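Local coordinates for small ribosomal subunit protein bS6 (Aquifex aeolicus, PDB 2J5A) that probably binds 16S ribosomal RNA together with protein bS18, as a structural component of the small ribosomal subunit, at residues Arg8-Val13 with Val69-Glu74; Ala15-Leu20 with Gln59-Ala64; Glu46-Met51 with Asn63-Leu68. All coordinates share one frame; numbering follows the deposited sequence.

Interaction 1 of 3, residues Arg8-Val13 with Val69-Glu74; sequences RYYETV and VQFKTE
Strands Arg8-Val13 and Val69-Thr73 run antiparallel with axes approaching to 4.7 Å, hydrogen-bonded pairs at Arg8-Thr73, Tyr10-Phe71 and Thr12-Val69 zipping together the two central strands of the four-stranded sheet of the ferredoxin-like (split beta-alpha-beta) S6 fold. Helix 78-88 packs against Tyr10, Thr12 and Thr73 on the face they share with Val69 and Phe71. There Phe71 takes the hindered rotamer, CG between backbone N and carbonyl carbon (chi1 67°), which swings its ring across to Tyr10: a CH-pi contact puts Tyr10 CB over one face, 3.5 Å from Phe71 CZ, while the two near-parallel rings are slid apart and barely overlap. Thr73 CG2 meets Tyr10 CE2 at 3.6 Å. On the other face the aliphatic chain of Lys72 runs alongside the Tyr9 ring. Glu11 OE1 accepts from Gln70 NE2 at 2.7 Å in a nearly straight bond (175°), carboxylate and amide almost coplanar; Gln70 OE1 accepts from the backbone N of Lys106. With an alanine at Glu11, Gln70 NE2 would probably lose its carboxylate acceptor and keep just a weak bond to Glu104 O. Thr12 OG1, hydrogen-bonded to Asn97 OD1, lies in plane at the Phe71 ring edge, 3.4 Å from Phe71 CE1.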
loop_
_atom_site.group_PDB
_atom_site.type_symbol
_atom_site.label_atom_id
_atom_site.label_comp_id
_atom_site.label_asym_id
_atom_site.label_seq_id
_atom_site.Cartn_x
_atom_site.Cartn_y
_atom_site.Cartn_z
ATOM N N ARG A 8 2.546 -13.539 9.374
ATOM C CA ARG A 8 1.371 -13.345 8.510
ATOM C C ARG A 8 1.722 -12.571 7.252
ATOM O O ARG A 8 2.682 -11.793 7.243
ATOM C CB ARG A 8 0.263 -12.610 9.259
ATOM C CG ARG A 8 -0.916 -13.481 9.690
ATOM C CD ARG A 8 -0.904 -13.829 11.169
ATOM N NE ARG A 8 -2.265 -14.046 11.676
ATOM C CZ ARG A 8 -2.580 -14.726 12.786
ATOM N NH1 ARG A 8 -1.640 -15.297 13.543
ATOM N NH2 ARG A 8 -3.862 -14.850 13.134
ATOM N N TYR A 9 0.917 -12.790 6.211
ATOM C CA TYR A 9 1.114 -12.183 4.914
ATOM C C TYR A 9 -0.025 -11.194 4.603
ATOM O O TYR A 9 -1.209 -11.453 4.878
ATOM C CB TYR A 9 1.253 -13.250 3.818
ATOM C CG TYR A 9 2.393 -14.201 4.090
ATOM C CD1 TYR A 9 2.247 -15.245 4.995
ATOM C CD2 TYR A 9 3.618 -14.044 3.472
ATOM C CE1 TYR A 9 3.292 -16.114 5.274
ATOM C CE2 TYR A 9 4.669 -14.907 3.739
ATOM C CZ TYR A 9 4.497 -15.943 4.643
ATOM O OH TYR A 9 5.534 -16.811 4.925
ATOM N N TYR A 10 0.360 -10.046 4.047
ATOM C CA TYR A 10 -0.581 -8.961 3.804
ATOM C C TYR A 10 -0.330 -8.344 2.451
ATOM O O TYR A 10 0.779 -8.417 1.897
ATOM C CB TYR A 10 -0.472 -7.889 4.888
ATOM C CG TYR A 10 -0.700 -8.378 6.320
ATOM C CD1 TYR A 10 -1.981 -8.459 6.851
ATOM C CD2 TYR A 10 0.372 -8.743 7.142
ATOM C CE1 TYR A 10 -2.197 -8.903 8.157
ATOM C CE2 TYR A 10 0.161 -9.168 8.451
ATOM C CZ TYR A 10 -1.128 -9.258 8.944
ATOM O OH TYR A 10 -1.362 -9.684 10.244
ATOM N N GLU A 11 -1.379 -7.742 1.920
ATOM C CA GLU A 11 -1.312 -6.992 0.691
ATOM C C GLU A 11 -1.954 -5.643 0.948
ATOM O O GLU A 11 -3.015 -5.589 1.576
ATOM C CB GLU A 11 -2.050 -7.714 -0.419
ATOM C CG GLU A 11 -1.982 -7.001 -1.739
ATOM C CD GLU A 11 -2.515 -7.847 -2.854
ATOM O OE1 GLU A 11 -1.879 -8.872 -3.173
ATOM O OE2 GLU A 11 -3.574 -7.482 -3.422
ATOM N N THR A 12 -1.284 -4.574 0.490
ATOM C CA THR A 12 -1.764 -3.195 0.617
ATOM C C THR A 12 -1.854 -2.587 -0.779
ATOM O O THR A 12 -0.961 -2.751 -1.589
ATOM C CB THR A 12 -0.802 -2.338 1.473
ATOM O OG1 THR A 12 -0.722 -2.879 2.793
ATOM C CG2 THR A 12 -1.237 -0.911 1.551
ATOM N N VAL A 13 -2.950 -1.910 -1.044
ATOM C CA VAL A 13 -3.164 -1.176 -2.272
ATOM C C VAL A 13 -3.604 0.212 -1.839
ATOM O O VAL A 13 -4.484 0.342 -0.994
ATOM C CB VAL A 13 -4.287 -1.807 -3.152
ATOM C CG1 VAL A 13 -4.512 -1.000 -4.416
ATOM C CG2 VAL A 13 -3.998 -3.248 -3.488
ATOM N N VAL A 69 1.599 -3.356 -2.780
ATOM C CA VAL A 69 2.749 -3.995 -2.121
ATOM C C VAL A 69 2.273 -5.195 -1.261
ATOM O O VAL A 69 1.220 -5.145 -0.608
ATOM C CB VAL A 69 3.615 -2.954 -1.318
ATOM C CG1 VAL A 69 2.937 -2.512 -0.055
ATOM C CG2 VAL A 69 5.027 -3.511 -1.004
ATOM N N GLN A 70 3.017 -6.291 -1.336
ATOM C CA GLN A 70 2.799 -7.431 -0.453
ATOM C C GLN A 70 3.976 -7.526 0.485
ATOM O O GLN A 70 5.120 -7.159 0.134
ATOM C CB GLN A 70 2.634 -8.749 -1.207
ATOM C CG GLN A 70 1.548 -8.736 -2.269
ATOM C CD GLN A 70 1.489 -10.040 -3.027
ATOM O OE1 GLN A 70 2.506 -10.707 -3.197
ATOM N NE2 GLN A 70 0.289 -10.423 -3.473
ATOM N N PHE A 71 3.681 -7.965 1.694
ATOM C CA PHE A 71 4.686 -8.034 2.729
ATOM C C PHE A 71 4.307 -9.083 3.767
ATOM O O PHE A 71 3.153 -9.530 3.830
ATOM C CB PHE A 71 4.915 -6.654 3.361
ATOM C CG PHE A 71 3.734 -6.116 4.142
ATOM C CD1 PHE A 71 2.723 -5.415 3.504
ATOM C CD2 PHE A 71 3.664 -6.272 5.518
ATOM C CE1 PHE A 71 1.639 -4.908 4.218
ATOM C CE2 PHE A 71 2.580 -5.777 6.252
ATOM C CZ PHE A 71 1.565 -5.083 5.590
ATOM N N LYS A 72 5.311 -9.510 4.535
ATOM C CA LYS A 72 5.104 -10.442 5.640
ATOM C C LYS A 72 5.609 -9.813 6.932
ATOM O O LYS A 72 6.517 -8.991 6.914
ATOM C CB LYS A 72 5.748 -11.806 5.360
ATOM C CG LYS A 72 7.271 -11.838 5.194
ATOM C CD LYS A 72 7.744 -13.305 5.009
ATOM C CE LYS A 72 9.188 -13.443 4.537
ATOM N NZ LYS A 72 9.426 -14.823 3.966
ATOM N N THR A 73 4.986 -10.156 8.048
ATOM C CA THR A 73 5.398 -9.597 9.338
ATOM C C THR A 73 4.878 -10.426 10.504
ATOM O O THR A 73 3.823 -11.050 10.407
ATOM C CB THR A 73 4.876 -8.152 9.540
ATOM O OG1 THR A 73 5.487 -7.574 10.701
ATOM C CG2 THR A 73 3.371 -8.137 9.728
ATOM N N GLU A 74 5.613 -10.390 11.607
ATOM C CA GLU A 74 5.139 -10.955 12.881
ATOM C C GLU A 74 4.452 -9.881 13.751
ATOM O O GLU A 74 3.867 -10.193 14.794
ATOM C CB GLU A 74 6.295 -11.671 13.610
ATOM C CG GLU A 74 7.037 -12.654 12.671
ATOM C CD GLU A 74 7.509 -13.954 13.336
ATOM O OE1 GLU A 74 6.666 -14.748 13.827
ATOM O OE2 GLU A 74 8.736 -14.206 13.311
#

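Interaction 2 of 3, residues Ala15-Leu20 with Gln59-Ala64; sequences AVKPTL and QKFNNA
With CG anti to its carbonyl carbon, chi1 -68° lays the Phe61 ring against Lys17, Pro18 and Thr19, while Lys17 CG stands between backbone N and carbonyl carbon (chi1 62°) and the Lys17 chain bends further out. One face of the Phe61 ring thereby receives both Lys17 CB and Pro18 CD. The proline makes the closer approach, a CH-pi contact in which Pro18 CD is 3.5 Å from Phe61 CD1 and lies 26° off the ring normal, toward the rim. Thr19 CG2 reaches Phe61 CE1 at 3.6 Å, and Lys17 CE comes to 4.0 Å from Phe61 CE2. Pro18 CG also lies 3.3 Å from the carbonyl oxygen Asn63 O. Where strand 8-16 ends and 63-73 begins, Ala15 CB and Ala64 CB meet at 3.9 Å. The contact thus joins the type I beta turn Lys17-Leu20, which follows strand 8-16, to the loop leading into strand 63-73. Lys17 NZ is hydrogen-bonded to Glu90 O, beyond the two segments. No hydrogen bond links the segments directly, so their cohesion here rests on dispersion and CH-pi contacts between a proline, an aromatic ring and aliphatic carbons.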
loop_
_atom_site.group_PDB
_atom_site.type_symbol
_atom_site.label_atom_id
_atom_site.label_comp_id
_atom_site.label_asym_id
_atom_site.label_seq_id
_atom_site.Cartn_x
_atom_site.Cartn_y
_atom_site.Cartn_z
ATOM N N ALA A 15 -4.050 4.588 -3.339
ATOM C CA ALA A 15 -4.228 5.499 -4.466
ATOM C C ALA A 15 -3.747 6.880 -4.067
ATOM O O ALA A 15 -4.189 7.422 -3.056
ATOM C CB ALA A 15 -5.693 5.566 -4.881
ATOM N N VAL A 16 -2.829 7.431 -4.858
ATOM C CA VAL A 16 -2.210 8.742 -4.593
ATOM C C VAL A 16 -2.889 9.817 -5.448
ATOM O O VAL A 16 -3.203 9.569 -6.614
ATOM C CB VAL A 16 -0.715 8.695 -4.917
ATOM C CG1 VAL A 16 -0.089 10.063 -4.799
ATOM C CG2 VAL A 16 -0.023 7.675 -4.030
ATOM N N LYS A 17 -3.112 11.007 -4.880
ATOM C CA LYS A 17 -3.864 12.037 -5.611
ATOM C C LYS A 17 -3.090 12.432 -6.877
ATOM O O LYS A 17 -1.851 12.379 -6.890
ATOM C CB LYS A 17 -4.281 13.248 -4.739
ATOM C CG LYS A 17 -3.163 14.062 -4.137
ATOM C CD LYS A 17 -3.676 15.375 -3.476
ATOM C CE LYS A 17 -4.690 15.149 -2.342
ATOM N NZ LYS A 17 -4.459 16.066 -1.135
ATOM N N PRO A 18 -3.819 12.714 -7.969
ATOM C CA PRO A 18 -3.185 12.869 -9.289
ATOM C C PRO A 18 -2.420 14.180 -9.541
ATOM O O PRO A 18 -1.889 14.338 -10.619
ATOM C CB PRO A 18 -4.369 12.749 -10.266
ATOM C CG PRO A 18 -5.543 13.217 -9.495
ATOM C CD PRO A 18 -5.280 12.871 -8.040
ATOM N N THR A 19 -2.369 15.086 -8.570
ATOM C CA THR A 19 -1.685 16.379 -8.700
ATOM C C THR A 19 -0.216 16.339 -8.257
ATOM O O THR A 19 0.485 17.348 -8.361
ATOM C CB THR A 19 -2.374 17.451 -7.837
ATOM O OG1 THR A 19 -2.221 17.117 -6.444
ATOM C CG2 THR A 19 -3.861 17.571 -8.179
ATOM N N LEU A 20 0.235 15.204 -7.719
ATOM C CA LEU A 20 1.647 15.000 -7.439
ATOM C C LEU A 20 2.352 14.654 -8.743
ATOM O O LEU A 20 1.776 14.008 -9.597
ATOM C CB LEU A 20 1.860 13.842 -6.438
ATOM C CG LEU A 20 1.762 14.096 -4.926
ATOM C CD1 LEU A 20 0.486 14.798 -4.529
ATOM C CD2 LEU A 20 1.879 12.780 -4.189
ATOM N N GLN A 59 -12.446 13.516 -3.172
ATOM C CA GLN A 59 -11.980 14.898 -3.013
ATOM C C GLN A 59 -11.935 15.644 -4.356
ATOM O O GLN A 59 -11.016 16.413 -4.605
ATOM C CB GLN A 59 -10.599 14.958 -2.341
ATOM C CG GLN A 59 -10.474 14.215 -1.020
ATOM C CD GLN A 59 -9.099 14.416 -0.391
ATOM O OE1 GLN A 59 -8.577 15.537 -0.367
ATOM N NE2 GLN A 59 -8.501 13.327 0.110
ATOM N N LYS A 60 -12.936 15.408 -5.199
ATOM C CA LYS A 60 -13.056 16.047 -6.514
ATOM C C LYS A 60 -12.010 15.577 -7.535
ATOM O O LYS A 60 -11.681 16.309 -8.474
ATOM C CB LYS A 60 -13.016 17.585 -6.407
ATOM C CG LYS A 60 -14.159 18.224 -5.597
ATOM C CD LYS A 60 -14.129 19.769 -5.701
ATOM C CE LYS A 60 -14.225 20.247 -7.174
ATOM N NZ LYS A 60 -14.708 21.659 -7.325
ATOM N N PHE A 61 -11.503 14.359 -7.355
ATOM C CA PHE A 61 -10.546 13.760 -8.276
ATOM C C PHE A 61 -11.220 12.613 -8.982
ATOM O O PHE A 61 -12.010 11.909 -8.389
ATOM C CB PHE A 61 -9.319 13.260 -7.524
ATOM C CG PHE A 61 -8.493 14.355 -6.936
ATOM C CD1 PHE A 61 -7.837 15.253 -7.762
ATOM C CD2 PHE A 61 -8.366 14.494 -5.562
ATOM C CE1 PHE A 61 -7.064 16.276 -7.233
ATOM C CE2 PHE A 61 -7.606 15.513 -5.019
ATOM C CZ PHE A 61 -6.948 16.408 -5.854
ATOM N N ASN A 62 -10.917 12.447 -10.264
ATOM C CA ASN A 62 -11.515 11.394 -11.089
ATOM C C ASN A 62 -10.510 10.333 -11.466
ATOM O O ASN A 62 -10.889 9.312 -12.020
ATOM C CB ASN A 62 -12.065 11.988 -12.395
ATOM C CG ASN A 62 -13.138 13.025 -12.157
ATOM O OD1 ASN A 62 -14.053 12.818 -11.355
ATOM N ND2 ASN A 62 -13.041 14.147 -12.870
ATOM N N ASN A 63 -9.229 10.607 -11.220
ATOM C CA ASN A 63 -8.145 9.672 -11.513
ATOM C C ASN A 63 -7.248 9.581 -10.277
ATOM O O ASN A 63 -7.327 10.433 -9.391
ATOM C CB ASN A 63 -7.313 10.162 -12.713
ATOM C CG ASN A 63 -8.128 10.285 -13.994
ATOM O OD1 ASN A 63 -8.371 9.285 -14.714
ATOM N ND2 ASN A 63 -8.567 11.508 -14.292
ATOM N N ALA A 64 -6.391 8.569 -10.225
ATOM C CA ALA A 64 -5.415 8.449 -9.133
ATOM C C ALA A 64 -4.293 7.488 -9.489
ATOM O O ALA A 64 -4.456 6.647 -10.354
ATOM C CB ALA A 64 -6.116 7.995 -7.844
#

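Interaction 3 of 3, residues Glu46-Met51 with Asn63-Leu68; sequences EEDWGM and NARYFL
At the edge of the Arg65 guanidinium lies the Asp48 carboxylate, their planes 21° apart. The grip is side-on and two-pronged: Arg65 NE donates to Asp48 OD1 at 2.9 Å and Arg65 NH2 to Asp48 OD2 at 2.9 Å, each oxygen using its syn lone pair. Chi1 of -172°, which sets Asp48 CG anti to the backbone N, carries the carboxylate across to Arg65. Asp48 OD1 also accepts from Gly50 N, 2.8 Å away, an Asx turn that helps fix the rotation of the carboxylate. The Phe67 ring has Glu47 O at its edge, and Phe67 CE1 lies 3.4 Å from Asp48 OD2. On the face of Glu47 and Leu68, Glu47 OE1 accepts from Trp49 NE1 at 2.9 Å, near the indole plane, and Glu47 OE2 is hydrogen-bonded to Tyr45 OH. The Met51 chain crosses Arg65 at about a right angle, Met51 SD 3.8 Å from Arg65 CB. Together the strands form an antiparallel beta hairpin. Helix 22-38 covers the face of Asp48, Arg65 and Phe67: Glu22 forms a salt bridge with Arg65 NH1, Lys26 another with Asp48, and Phe29 stacks on Phe67, while strand 8-16 flanks 63-73 on its other side.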
loop_
_atom_site.group_PDB
_atom_site.type_symbol
_atom_site.label_atom_id
_atom_site.label_comp_id
_atom_site.label_asym_id
_atom_site.label_seq_id
_atom_site.Cartn_x
_atom_site.Cartn_y
_atom_site.Cartn_z
ATOM N N GLU A 46 5.707 -6.081 -5.309
ATOM C CA GLU A 46 5.208 -4.755 -5.574
ATOM C C GLU A 46 4.828 -4.594 -7.030
ATOM O O GLU A 46 5.476 -5.161 -7.901
ATOM C CB GLU A 46 6.235 -3.697 -5.145
ATOM C CG GLU A 46 7.483 -3.553 -6.013
ATOM C CD GLU A 46 8.551 -2.683 -5.340
ATOM O OE1 GLU A 46 9.303 -3.211 -4.498
ATOM O OE2 GLU A 46 8.621 -1.470 -5.625
ATOM N N GLU A 47 3.752 -3.835 -7.268
ATOM C CA GLU A 47 3.255 -3.496 -8.603
ATOM C C GLU A 47 2.940 -1.986 -8.640
ATOM O O GLU A 47 2.364 -1.430 -7.686
ATOM C CB GLU A 47 1.970 -4.295 -8.922
ATOM C CG GLU A 47 2.201 -5.678 -9.537
ATOM C CD GLU A 47 0.979 -6.589 -9.536
ATOM O OE1 GLU A 47 -0.105 -6.224 -9.006
ATOM O OE2 GLU A 47 1.111 -7.717 -10.064
ATOM N N ASP A 48 3.305 -1.349 -9.751
ATOM C CA ASP A 48 2.869 -0.012 -10.073
ATOM C C ASP A 48 1.784 -0.151 -11.116
ATOM O O ASP A 48 2.009 -0.728 -12.163
ATOM C CB ASP A 48 4.025 0.784 -10.638
ATOM C CG ASP A 48 3.702 2.246 -10.831
ATOM O OD1 ASP A 48 2.509 2.634 -10.934
ATOM O OD2 ASP A 48 4.682 3.006 -10.896
ATOM N N TRP A 49 0.598 0.353 -10.817
ATOM C CA TRP A 49 -0.538 0.222 -11.707
ATOM C C TRP A 49 -0.782 1.510 -12.471
ATOM O O TRP A 49 -1.729 1.593 -13.243
ATOM C CB TRP A 49 -1.789 -0.198 -10.909
ATOM C CG TRP A 49 -1.766 -1.644 -10.659
ATOM C CD1 TRP A 49 -1.117 -2.292 -9.646
ATOM C CD2 TRP A 49 -2.348 -2.661 -11.478
ATOM N NE1 TRP A 49 -1.264 -3.641 -9.781
ATOM C CE2 TRP A 49 -2.019 -3.901 -10.895
ATOM C CE3 TRP A 49 -3.110 -2.645 -12.656
ATOM C CZ2 TRP A 49 -2.434 -5.109 -11.432
ATOM C CZ3 TRP A 49 -3.514 -3.846 -13.191
ATOM C CH2 TRP A 49 -3.178 -5.062 -12.577
ATOM N N GLY A 50 0.067 2.519 -12.259
ATOM C CA GLY A 50 -0.080 3.776 -12.956
ATOM C C GLY A 50 -1.380 4.498 -12.691
ATOM O O GLY A 50 -2.086 4.227 -11.709
ATOM N N MET A 51 -1.686 5.449 -13.571
ATOM C CA MET A 51 -2.874 6.294 -13.432
ATOM C C MET A 51 -4.105 5.504 -13.827
ATOM O O MET A 51 -4.116 4.838 -14.872
ATOM C CB MET A 51 -2.755 7.554 -14.306
ATOM C CG MET A 51 -1.540 8.424 -14.010
ATOM S SD MET A 51 -1.395 8.940 -12.264
ATOM C CE MET A 51 -2.916 9.843 -11.991
ATOM N N ASN A 63 -9.229 10.607 -11.220
ATOM C CA ASN A 63 -8.145 9.672 -11.513
ATOM C C ASN A 63 -7.248 9.581 -10.277
ATOM O O ASN A 63 -7.327 10.433 -9.391
ATOM C CB ASN A 63 -7.313 10.162 -12.713
ATOM C CG ASN A 63 -8.128 10.285 -13.994
ATOM O OD1 ASN A 63 -8.371 9.285 -14.714
ATOM N ND2 ASN A 63 -8.567 11.508 -14.292
ATOM N N ALA A 64 -6.391 8.569 -10.225
ATOM C CA ALA A 64 -5.415 8.449 -9.133
ATOM C C ALA A 64 -4.293 7.488 -9.489
ATOM O O ALA A 64 -4.456 6.647 -10.354
ATOM C CB ALA A 64 -6.116 7.995 -7.844
ATOM N N ARG A 65 -3.162 7.610 -8.803
ATOM C CA ARG A 65 -2.033 6.713 -9.007
ATOM C C ARG A 65 -2.067 5.520 -8.019
ATOM O O ARG A 65 -1.973 5.710 -6.796
ATOM C CB ARG A 65 -0.717 7.482 -8.855
ATOM C CG ARG A 65 0.520 6.606 -8.999
ATOM C CD ARG A 65 0.565 5.884 -10.340
ATOM N NE ARG A 65 1.928 5.474 -10.633
ATOM C CZ ARG A 65 2.859 6.275 -11.155
ATOM N NH1 ARG A 65 2.582 7.532 -11.469
ATOM N NH2 ARG A 65 4.073 5.801 -11.372
ATOM N N TYR A 66 -2.161 4.307 -8.569
ATOM C CA TYR A 66 -2.301 3.094 -7.787
ATOM C C TYR A 66 -1.010 2.338 -7.680
ATOM O O TYR A 66 -0.379 2.045 -8.691
ATOM C CB TYR A 66 -3.353 2.160 -8.400
ATOM C CG TYR A 66 -4.786 2.482 -8.025
ATOM C CD1 TYR A 66 -5.532 3.363 -8.782
ATOM C CD2 TYR A 66 -5.389 1.891 -6.941
ATOM C CE1 TYR A 66 -6.847 3.666 -8.462
ATOM C CE2 TYR A 66 -6.707 2.176 -6.612
ATOM C CZ TYR A 66 -7.425 3.067 -7.389
ATOM O OH TYR A 66 -8.724 3.362 -7.091
ATOM N N PHE A 67 -0.644 2.011 -6.439
ATOM C CA PHE A 67 0.451 1.109 -6.133
ATOM C C PHE A 67 -0.070 -0.077 -5.304
ATOM O O PHE A 67 -1.060 0.038 -4.596
ATOM C CB PHE A 67 1.564 1.812 -5.336
ATOM C CG PHE A 67 2.239 2.949 -6.061
ATOM C CD1 PHE A 67 3.211 2.700 -7.019
ATOM C CD2 PHE A 67 1.947 4.269 -5.745
ATOM C CE1 PHE A 67 3.833 3.714 -7.664
ATOM C CE2 PHE A 67 2.591 5.305 -6.398
ATOM C CZ PHE A 67 3.526 5.023 -7.374
ATOM N N LEU A 68 0.655 -1.193 -5.366
ATOM C CA LEU A 68 0.342 -2.414 -4.621
ATOM C C LEU A 68 1.629 -2.977 -4.062
ATOM O O LEU A 68 2.622 -3.074 -4.790
ATOM C CB LEU A 68 -0.306 -3.467 -5.546
ATOM C CG LEU A 68 -0.764 -4.814 -4.961
ATOM C CD1 LEU A 68 -1.871 -5.381 -5.827
ATOM C CD2 LEU A 68 0.383 -5.835 -4.783
#

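In the fold
All three interactions use strand 63-73, which lies between 41-53 and 8-16 in the antiparallel sheet of order 2-3-1-4. Interaction 1 pairs it with 8-16; interaction 2, its centre about 24 Å away, packs the turn after 8-16 on the loop before 63-73. Interaction 3 adds 41-53 on the other edge, its centre about 11 Å from that of interaction 2 and 17 Å from that of interaction 1. Along the chain, the segments of interactions 2 and 3 all fall between those of interaction 1. Interactions 2 and 3 share Asn63 and Ala64 and are linked by a probable hydrogen bond from Val16 N to Arg65 O; Val13 packs against Tyr66, Phe67 and Leu68. Strand 63-73 is thus a central strand joining both sides of the sheet.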